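Side-chain contacts in probable outer membrane protein (Pseudomonas aeruginosa, PDB 3DWO), which probably lets long-chain fatty acids or other hydrophobic compounds cross the outer membrane, as a beta-barrel channel of the FadL family: residues V5-T10 and A30-A35; V118-R123 and L282-Y287. All blocks are in the same frame, centred on the assembly; numbering follows the deposited sequence.

Overall arrangement
Both contacts belong to a FadL-type barrel, interaction 1 within the hatch that fills it and interaction 2 at its wall, with centres 14 Å apart. Interaction 1 ties two parts of the N-terminal hatch together; interaction 2 joins barrel-wall strand 110-125 to the 282-287 loop. They meet directly: Val-5 N lies 2.7 Å from Pro-119 O, a probable hydrogen bond, and Val-5 CG2 packs 3.5 Å from Gly-121 N. A second link runs from Phe-31 CE2 to Tyr-287 OH, 3.8 Å apart in packing contact. A detergent molecule, C8E, lies against Gly-121 and Met-122 in interaction 2, consistent with an apolar path beside this strand, and Val-5 of interaction 1 also touches a bound C8E.

Interaction 1: V5-T10 and A30-A35; sequences VPTTNT and AFNNPA
Thr-7 OG1 donates a hydrogen bond to Asn-32 OD1 at 2.7 Å, the shorter of two bonds by which one asparagine amide grips one threonine. Both residues belong to the N-terminal hatch that plugs the barrel in the FadL family: Thr-7 lies in the loop before helix 10-14, and Asn-32 on the short helix 29-32. The second bond runs the other way, from Asn-32 ND2 to Thr-7 O at 2.8 Å. It is bent at the hydrogen, with an N-H...O angle of 144°, but the carbonyl oxygen sits only 4° out of the amide plane, and ND2 arrives nearly along the C=O axis. The hydroxyl likewise meets OD1 in the plane of the amide carbonyl. The two bonds, one to each end of the amide, restrain its rotation about CB-CG. The price is a close approach of two acceptors, Thr-7 O and Asn-32 OD1, at 2.9 Å, which the paired donors probably offset. The threonine can present hydroxyl and carbonyl together because chi1 of 62° sets OG1 between its own backbone N and carbonyl carbon. Nearby, Asn-9 OD1 caps Gly-12 N at the start of helix 10-14, and its ND2 bonds Asp-26 OD1 and Gln-46 OE1. Phe-31, packed edge-to-face with His-233 and Phe-215, crosses Thr-7 at about a right angle. It turns its ring edge to the hydroxyl: OG1 lies in the ring plane, 3.3 Å from Phe-31 CE2, where an aromatic C-H suits an oxygen. The threonine methyl completes the contact, Thr-7 CG2 standing 3.9 Å from that same CE2.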
loop_
_atom_site.group_PDB
_atom_site.type_symbol
_atom_site.label_atom_id
_atom_site.label_comp_id
_atom_site.label_asym_id
_atom_site.label_seq_id
_atom_site.Cartn_x
_atom_site.Cartn_y
_atom_site.Cartn_z
ATOM N N VAL A 5 2.266 0.572 -3.699
ATOM C CA VAL A 5 2.078 1.712 -4.583
ATOM C C VAL A 5 3.032 1.678 -5.772
ATOM O O VAL A 5 4.176 1.246 -5.644
ATOM C CB VAL A 5 2.312 3.025 -3.804
ATOM C CG1 VAL A 5 2.041 4.228 -4.692
ATOM C CG2 VAL A 5 1.427 3.056 -2.574
ATOM N N PRO A 6 2.566 2.125 -6.949
ATOM C CA PRO A 6 3.405 2.147 -8.155
ATOM C C PRO A 6 4.583 3.088 -7.914
ATOM O O PRO A 6 4.395 4.215 -7.452
ATOM C CB PRO A 6 2.458 2.692 -9.221
ATOM C CG PRO A 6 1.122 2.203 -8.759
ATOM C CD PRO A 6 1.172 2.473 -7.280
ATOM N N THR A 7 5.790 2.624 -8.219
ATOM C CA THR A 7 6.998 3.422 -8.023
ATOM C C THR A 7 7.520 3.938 -9.369
ATOM O O THR A 7 8.539 3.458 -9.878
ATOM C CB THR A 7 8.090 2.572 -7.329
ATOM O OG1 THR A 7 8.436 1.454 -8.164
ATOM C CG2 THR A 7 7.572 2.038 -5.990
ATOM N N THR A 8 6.825 4.924 -9.934
ATOM C CA THR A 8 7.195 5.486 -11.235
ATOM C C THR A 8 7.248 7.008 -11.205
ATOM O O THR A 8 7.103 7.629 -10.153
ATOM C CB THR A 8 6.162 5.081 -12.318
ATOM O OG1 THR A 8 5.735 3.734 -12.085
ATOM C CG2 THR A 8 6.769 5.162 -13.702
ATOM N N ASN A 9 7.458 7.601 -12.372
ATOM C CA ASN A 9 7.494 9.049 -12.503
ATOM C C ASN A 9 6.220 9.472 -13.232
ATOM O O ASN A 9 5.380 8.627 -13.578
ATOM C CB ASN A 9 8.726 9.486 -13.296
ATOM C CG ASN A 9 8.921 8.675 -14.557
ATOM O OD1 ASN A 9 7.956 8.315 -15.238
ATOM N ND2 ASN A 9 10.173 8.386 -14.882
ATOM N N THR A 10 6.078 10.773 -13.472
ATOM C CA THR A 10 4.889 11.293 -14.132
ATOM C C THR A 10 4.648 10.698 -15.512
ATOM O O THR A 10 3.501 10.437 -15.881
ATOM C CB THR A 10 4.952 12.813 -14.253
ATOM O OG1 THR A 10 6.018 13.176 -15.138
ATOM C CG2 THR A 10 5.205 13.426 -12.901
ATOM N N ALA A 30 16.437 3.385 -12.479
ATOM C CA ALA A 30 17.358 3.251 -11.356
ATOM C C ALA A 30 16.799 2.302 -10.290
ATOM O O ALA A 30 17.557 1.683 -9.539
ATOM C CB ALA A 30 17.641 4.618 -10.751
ATOM N N PHE A 31 15.478 2.174 -10.235
ATOM C CA PHE A 31 14.855 1.295 -9.250
ATOM C C PHE A 31 14.036 0.165 -9.871
ATOM O O PHE A 31 14.239 -1.004 -9.551
ATOM C CB PHE A 31 13.957 2.112 -8.311
ATOM C CG PHE A 31 13.178 1.277 -7.330
ATOM C CD1 PHE A 31 13.825 0.596 -6.304
ATOM C CD2 PHE A 31 11.794 1.157 -7.444
ATOM C CE1 PHE A 31 13.104 -0.192 -5.405
ATOM C CE2 PHE A 31 11.065 0.370 -6.550
ATOM C CZ PHE A 31 11.721 -0.305 -5.528
ATOM N N ASN A 32 13.120 0.523 -10.762
ATOM C CA ASN A 32 12.234 -0.441 -11.405
ATOM C C ASN A 32 12.931 -1.566 -12.183
ATOM O O ASN A 32 12.555 -2.733 -12.060
ATOM C CB ASN A 32 11.233 0.329 -12.263
ATOM C CG ASN A 32 10.393 1.295 -11.426
ATOM O OD1 ASN A 32 9.771 0.889 -10.442
ATOM N ND2 ASN A 32 10.380 2.572 -11.804
ATOM N N ASN A 33 13.928 -1.224 -12.989
ATOM C CA ASN A 33 14.700 -2.233 -13.707
ATOM C C ASN A 33 16.050 -1.593 -13.961
ATOM O O ASN A 33 16.267 -0.953 -14.990
ATOM C CB ASN A 33 14.059 -2.646 -15.038
ATOM C CG ASN A 33 14.660 -3.941 -15.590
ATOM O OD1 ASN A 33 15.875 -4.151 -15.526
ATOM N ND2 ASN A 33 13.812 -4.814 -16.128
ATOM N N PRO A 34 16.979 -1.747 -13.007
ATOM C CA PRO A 34 18.322 -1.175 -13.120
ATOM C C PRO A 34 19.076 -1.548 -14.399
ATOM O O PRO A 34 19.906 -0.781 -14.879
ATOM C CB PRO A 34 19.013 -1.664 -11.842
ATOM C CG PRO A 34 18.306 -2.954 -11.535
ATOM C CD PRO A 34 16.867 -2.603 -11.813
ATOM N N ALA A 35 18.784 -2.717 -14.957
ATOM C CA ALA A 35 19.457 -3.149 -16.178
ATOM C C ALA A 35 19.255 -2.168 -17.335
ATOM O O ALA A 35 20.176 -1.930 -18.114
ATOM C CB ALA A 35 18.970 -4.541 -16.580
#

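Interaction 2: V118-R123 and L282-Y287; sequences VPMGMR and LDIPAY. With C8E ((hydroxyethyloxy)tri(ethyloxy)octane), chain E.
The kinked third strand of the FadL-type barrel wall, 110-125, meets here the loop between strands 275-281 and 287-295, through apolar side chains and without a hydrogen bond. The kink can be read from the backbone: Pro-119 has a psi of -35°, far from beta values, and extended geometry resumes at Met-120. Met-120 carries the contact with its thioether end. Its methyl CE presses on Leu-282 CD1 at 3.4 Å, tighter than usual for two carbons, and lies 3.9 Å from Ile-284 CG1. The sulfur also rests on the isoleucine, with Met-120 SD 4.0 Å from Ile-284 CG1 and similarly near its CG2 branch. Met-120 thus crosses both loop side chains at a slant; neither its chi1 (-127°) nor its chi2 (143°) is staggered, which suggests that the fit carries some strain. One residue on, Gly-121 has no side chain, and the octyl tail of a C8E detergent lies directly on the backbone: C8E C5 is 3.5 Å from Gly-121 C, and C8E C3 is equally far from Met-122 N. This is consistent with an apolar groove at the wall. Met-120 and Met-122 bond through their backbones to Thr-143 and Ile-141 of strand 138-153, while Gly-121 bonds to Phe-3 of the N-terminal segment. On the loop's side, Leu-282 and Ile-284 also pack on Leu-240 and Ile-236 of strand 226-248, and Asp-283 forms salt bridges with Arg-237 and Arg-281.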
loop_
_atom_site.group_PDB
_atom_site.type_symbol
_atom_site.label_atom_id
_atom_site.label_comp_id
_atom_site.label_asym_id
_atom_site.label_seq_id
_atom_site.Cartn_x
_atom_site.Cartn_y
_atom_site.Cartn_z
ATOM N N VAL A 118 8.460 5.305 -2.850
ATOM C CA VAL A 118 7.403 5.048 -1.873
ATOM C C VAL A 118 6.713 3.744 -2.293
ATOM O O VAL A 118 5.675 3.763 -2.955
ATOM C CB VAL A 118 6.365 6.195 -1.862
ATOM C CG1 VAL A 118 5.371 5.990 -0.723
ATOM C CG2 VAL A 118 7.074 7.544 -1.706
ATOM N N PRO A 119 7.286 2.591 -1.907
ATOM C CA PRO A 119 6.747 1.268 -2.244
ATOM C C PRO A 119 5.391 0.924 -1.637
ATOM O O PRO A 119 4.580 0.229 -2.257
ATOM C CB PRO A 119 7.829 0.307 -1.732
ATOM C CG PRO A 119 9.067 1.150 -1.655
ATOM C CD PRO A 119 8.539 2.457 -1.146
ATOM N N MET A 120 5.157 1.402 -0.418
ATOM C CA MET A 120 3.926 1.091 0.290
ATOM C C MET A 120 3.226 2.311 0.858
ATOM O O MET A 120 3.866 3.255 1.334
ATOM C CB MET A 120 4.240 0.102 1.415
ATOM C CG MET A 120 3.383 -1.147 1.396
ATOM S SD MET A 120 4.295 -2.625 1.890
ATOM C CE MET A 120 4.733 -2.175 3.611
ATOM N N GLY A 121 1.901 2.279 0.813
ATOM C CA GLY A 121 1.126 3.387 1.330
ATOM C C GLY A 121 -0.372 3.181 1.246
ATOM O O GLY A 121 -0.900 2.815 0.196
ATOM N N MET A 122 -1.058 3.400 2.362
ATOM C CA MET A 122 -2.511 3.285 2.407
ATOM C C MET A 122 -3.002 3.979 3.658
ATOM O O MET A 122 -2.258 4.149 4.627
ATOM C CB MET A 122 -2.971 1.826 2.395
ATOM C CG MET A 122 -4.498 1.647 2.398
ATOM S SD MET A 122 -5.469 2.721 1.270
ATOM C CE MET A 122 -4.676 2.379 -0.309
ATOM N N ARG A 123 -4.259 4.387 3.639
ATOM C CA ARG A 123 -4.804 5.090 4.776
ATOM C C ARG A 123 -6.321 5.024 4.750
ATOM O O ARG A 123 -6.932 5.137 3.694
ATOM C CB ARG A 123 -4.334 6.546 4.716
ATOM C CG ARG A 123 -4.828 7.450 5.832
ATOM C CD ARG A 123 -4.243 8.848 5.650
ATOM N NE ARG A 123 -4.279 9.659 6.868
ATOM C CZ ARG A 123 -5.379 10.163 7.411
ATOM N NH1 ARG A 123 -6.563 9.940 6.848
ATOM N NH2 ARG A 123 -5.293 10.897 8.511
ATOM N N LEU A 282 5.421 -7.191 8.749
ATOM C CA LEU A 282 4.691 -6.640 7.613
ATOM C C LEU A 282 5.694 -6.607 6.460
ATOM O O LEU A 282 6.093 -5.541 5.987
ATOM C CB LEU A 282 4.180 -5.233 7.940
ATOM C CG LEU A 282 3.016 -4.622 7.139
ATOM C CD1 LEU A 282 3.412 -4.451 5.692
ATOM C CD2 LEU A 282 1.792 -5.507 7.234
ATOM N N ASP A 283 6.116 -7.791 6.026
ATOM C CA ASP A 283 7.083 -7.902 4.938
ATOM C C ASP A 283 6.559 -7.291 3.646
ATOM O O ASP A 283 5.392 -7.472 3.288
ATOM C CB ASP A 283 7.442 -9.370 4.673
ATOM C CG ASP A 283 8.122 -10.039 5.858
ATOM O OD1 ASP A 283 8.619 -9.333 6.767
ATOM O OD2 ASP A 283 8.175 -11.288 5.868
ATOM N N ILE A 284 7.422 -6.560 2.951
ATOM C CA ILE A 284 7.040 -5.965 1.681
ATOM C C ILE A 284 7.114 -7.114 0.680
ATOM O O ILE A 284 8.178 -7.689 0.459
ATOM C CB ILE A 284 8.009 -4.837 1.289
ATOM C CG1 ILE A 284 8.057 -3.799 2.414
ATOM C CG2 ILE A 284 7.552 -4.175 -0.009
ATOM C CD1 ILE A 284 9.007 -2.645 2.158
ATOM N N PRO A 285 5.979 -7.465 0.063
ATOM C CA PRO A 285 5.917 -8.560 -0.908
ATOM C C PRO A 285 6.852 -8.483 -2.109
ATOM O O PRO A 285 7.143 -7.408 -2.627
ATOM C CB PRO A 285 4.444 -8.578 -1.315
ATOM C CG PRO A 285 4.045 -7.150 -1.171
ATOM C CD PRO A 285 4.694 -6.747 0.121
ATOM N N ALA A 286 7.321 -9.651 -2.534
ATOM C CA ALA A 286 8.199 -9.768 -3.685
ATOM C C ALA A 286 7.327 -9.641 -4.922
ATOM O O ALA A 286 6.134 -9.934 -4.878
ATOM C CB ALA A 286 8.890 -11.132 -3.683
ATOM N N TYR A 287 7.913 -9.181 -6.019
ATOM C CA TYR A 287 7.166 -9.075 -7.256
ATOM C C TYR A 287 8.104 -9.084 -8.448
ATOM O O TYR A 287 9.280 -8.751 -8.327
ATOM C CB TYR A 287 6.295 -7.813 -7.277
ATOM C CG TYR A 287 7.043 -6.503 -7.200
ATOM C CD1 TYR A 287 7.375 -5.939 -5.969
ATOM C CD2 TYR A 287 7.373 -5.803 -8.360
ATOM C CE1 TYR A 287 8.007 -4.703 -5.893
ATOM C CE2 TYR A 287 8.009 -4.570 -8.298
ATOM C CZ TYR A 287 8.320 -4.021 -7.059
ATOM O OH TYR A 287 8.922 -2.784 -6.988
HETATM C C1 C8E E . 0.472 8.512 3.538
HETATM C C2 C8E E . -0.512 7.621 2.939
HETATM C C3 C8E E . 0.023 6.743 1.902
HETATM C C4 C8E E . -0.266 7.357 0.618
HETATM C C5 C8E E . -0.773 6.318 -0.302
HETATM C C6 C8E E . -0.640 6.766 -1.670
HETATM C C7 C8E E . -1.411 5.743 -2.345
HETATM C C8 C8E E . -2.256 6.399 -3.350
HETATM O O9 C8E E . -2.837 5.812 -4.494
HETATM C C10 C8E E . -2.011 5.235 -5.484
HETATM C C11 C8E E . -2.968 4.717 -6.513
HETATM O O12 C8E E . -3.907 3.794 -5.927
HETATM C C13 C8E E . -5.078 3.498 -6.740
HETATM C C14 C8E E . -6.501 3.137 -6.208
HETATM O O15 C8E E . -7.350 3.787 -5.220
HETATM C C16 C8E E . -7.098 3.265 -3.899
HETATM C C17 C8E E . -7.970 2.059 -3.512
HETATM O O18 C8E E . -9.049 2.142 -2.560
HETATM C C19 C8E E . -8.609 1.872 -1.199
HETATM C C20 C8E E . -9.064 0.615 -0.371
HETATM O O21 C8E E . -8.135 -0.458 -0.193
#